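Local coordinates for thiol-activated cytolysin (Desulfobulbus propionicus, PDB 6NAL), which probably forms pores in target membranes, as a cholesterol-dependent cytolysin made by a Gram-negative bacterium, at residues Lys399-Asn404 against Phe412-Pro417. Numbering follows the deposited sequence.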
loop_
_atom_site.group_PDB
_atom_site.type_symbol
_atom_site.label_atom_id
_atom_site.label_comp_id
_atom_site.label_asym_id
_atom_site.label_seq_id
_atom_site.Cartn_x
_atom_site.Cartn_y
_atom_site.Cartn_z
ATOM N N LYS A 399 19.755 -9.001 9.218
ATOM C CA LYS A 399 20.175 -9.242 10.589
ATOM C C LYS A 399 20.118 -10.739 10.902
ATOM O O LYS A 399 19.527 -11.536 10.175
ATOM C CB LYS A 399 19.305 -8.499 11.594
ATOM C CG LYS A 399 19.236 -7.007 11.435
ATOM C CD LYS A 399 20.425 -6.316 12.060
ATOM C CE LYS A 399 20.086 -4.840 12.287
ATOM N NZ LYS A 399 21.288 -3.959 12.264
ATOM N N GLY A 400 20.751 -11.106 12.004
ATOM C CA GLY A 400 20.921 -12.491 12.358
ATOM C C GLY A 400 20.885 -12.655 13.855
ATOM O O GLY A 400 21.433 -11.849 14.605
ATOM N N TRP A 401 20.263 -13.723 14.307
ATOM C CA TRP A 401 20.333 -14.074 15.712
ATOM C C TRP A 401 21.770 -14.348 16.124
ATOM O O TRP A 401 22.514 -15.029 15.407
ATOM C CB TRP A 401 19.516 -15.321 15.964
ATOM C CG TRP A 401 19.490 -15.778 17.349
ATOM C CD1 TRP A 401 19.297 -15.016 18.448
ATOM C CD2 TRP A 401 19.629 -17.120 17.804
ATOM N NE1 TRP A 401 19.303 -15.801 19.571
ATOM C CE2 TRP A 401 19.513 -17.099 19.198
ATOM C CE3 TRP A 401 19.869 -18.332 17.169
ATOM C CZ2 TRP A 401 19.585 -18.238 19.962
ATOM C CZ3 TRP A 401 19.949 -19.459 17.924
ATOM C CH2 TRP A 401 19.798 -19.410 19.309
ATOM N N GLU A 402 22.139 -13.870 17.320
ATOM C CA GLU A 402 23.532 -13.979 17.767
ATOM C C GLU A 402 23.946 -15.436 17.922
ATOM O O GLU A 402 25.129 -15.784 17.746
ATOM C CB GLU A 402 23.720 -13.200 19.082
ATOM C CG GLU A 402 23.240 -13.929 20.379
ATOM C CD GLU A 402 22.694 -12.958 21.464
ATOM O OE1 GLU A 402 21.454 -12.704 21.484
ATOM O OE2 GLU A 402 23.498 -12.446 22.293
ATOM N N GLY A 403 22.973 -16.323 18.206
ATOM C CA GLY A 403 23.255 -17.730 18.408
ATOM C C GLY A 403 23.419 -18.585 17.171
ATOM O O GLY A 403 23.573 -19.804 17.297
ATOM N N ASN A 404 23.323 -17.998 15.981
ATOM C CA ASN A 404 23.322 -18.766 14.751
ATOM C C ASN A 404 24.557 -19.635 14.673
ATOM O O ASN A 404 25.643 -19.223 15.075
ATOM C CB ASN A 404 23.269 -17.825 13.555
ATOM C CG ASN A 404 21.878 -17.288 13.331
ATOM O OD1 ASN A 404 20.936 -17.641 14.057
ATOM N ND2 ASN A 404 21.738 -16.421 12.371
ATOM N N PHE A 412 17.228 -27.525 25.339
ATOM C CA PHE A 412 17.577 -26.159 25.008
ATOM C C PHE A 412 16.305 -25.451 24.592
ATOM O O PHE A 412 15.464 -26.036 23.909
ATOM C CB PHE A 412 18.553 -26.066 23.869
ATOM C CG PHE A 412 18.699 -24.685 23.339
ATOM C CD1 PHE A 412 19.317 -23.693 24.116
ATOM C CD2 PHE A 412 18.225 -24.357 22.082
ATOM C CE1 PHE A 412 19.456 -22.405 23.654
ATOM C CE2 PHE A 412 18.375 -23.056 21.591
ATOM C CZ PHE A 412 18.984 -22.075 22.383
ATOM N N SER A 413 16.191 -24.187 24.967
ATOM C CA SER A 413 14.959 -23.439 24.781
ATOM C C SER A 413 15.230 -21.947 24.954
ATOM O O SER A 413 15.688 -21.514 26.012
ATOM C CB SER A 413 13.914 -23.921 25.777
ATOM O OG SER A 413 12.740 -23.128 25.698
ATOM N N THR A 414 14.955 -21.152 23.929
ATOM C CA THR A 414 15.152 -19.710 24.020
ATOM C C THR A 414 14.062 -18.999 23.235
ATOM O O THR A 414 13.318 -19.602 22.445
ATOM C CB THR A 414 16.579 -19.303 23.564
ATOM O OG1 THR A 414 16.852 -17.961 23.987
ATOM C CG2 THR A 414 16.805 -19.457 22.057
ATOM N N THR A 415 13.911 -17.718 23.548
ATOM C CA THR A 415 12.940 -16.869 22.889
ATOM C C THR A 415 13.722 -15.750 22.222
ATOM O O THR A 415 14.524 -15.076 22.878
ATOM C CB THR A 415 11.909 -16.350 23.890
ATOM O OG1 THR A 415 11.055 -17.429 24.291
ATOM C CG2 THR A 415 11.030 -15.296 23.253
ATOM N N ILE A 416 13.526 -15.591 20.915
ATOM C CA ILE A 416 14.057 -14.449 20.160
ATOM C C ILE A 416 12.979 -13.373 19.996
ATOM O O ILE A 416 12.084 -13.547 19.179
ATOM C CB ILE A 416 14.570 -14.915 18.786
ATOM C CG1 ILE A 416 15.666 -15.967 18.952
ATOM C CG2 ILE A 416 15.085 -13.735 17.921
ATOM C CD1 ILE A 416 15.968 -16.643 17.704
ATOM N N PRO A 417 12.974 -12.281 20.739
ATOM C CA PRO A 417 11.926 -11.261 20.535
ATOM C C PRO A 417 12.247 -10.321 19.373
ATOM O O PRO A 417 13.368 -9.834 19.221
ATOM C CB PRO A 417 11.899 -10.509 21.874
ATOM C CG PRO A 417 13.390 -10.546 22.298
ATOM C CD PRO A 417 13.990 -11.858 21.712
#
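Trp401 O accepts the backbone N-H of Asn404 at 3.1 Å, closing a type I turn at the root of the indole that meets Phe412, Thr414 and Ile416. The turn interrupts strand 394-408, and the contact bridges the two sheets of the β-sandwich domain, partly buried between them, with Ile416 its buried residue: this strand belongs to one sheet, while strand 412-418 is bonded through Phe412, Thr414 and Ile416 to strand 349-372 of the other. No hydrogen bond links the two segments, so apolar packing alone joins them here.

With CG anti to the backbone N (chi1 -179°), the Trp401 side chain reaches across to the facing sheet, where three alternate residues receive it at different points. Ile416 approaches at about a right angle and sets CD1 over one indole face, 3.6 Å from the centroid of the five-membered ring and only 8° off its normal, a CH-pi contact. Ile416 CG1 lies over the same face, 3.7 Å from Trp401 NE1. Farther along the indole, the methyl CG2 of Thr414 comes obliquely to within 3.7 Å of Trp401 CZ2. Phe412 meets the far end of the indole edge to edge, its CZ lying 4.1 Å from Trp401 CH2.

Elsewhere in the turn, Asn404 OD1 accepts a hydrogen bond from Val382 N, tying the loop to the neighbouring strand 378-389, and Leu370 also touches the indole. The indole lies between Ile416 CD1 on one face and, on the opposite face, Gly403 N 3.4 Å above the plane of the Trp401 ring, over its centre.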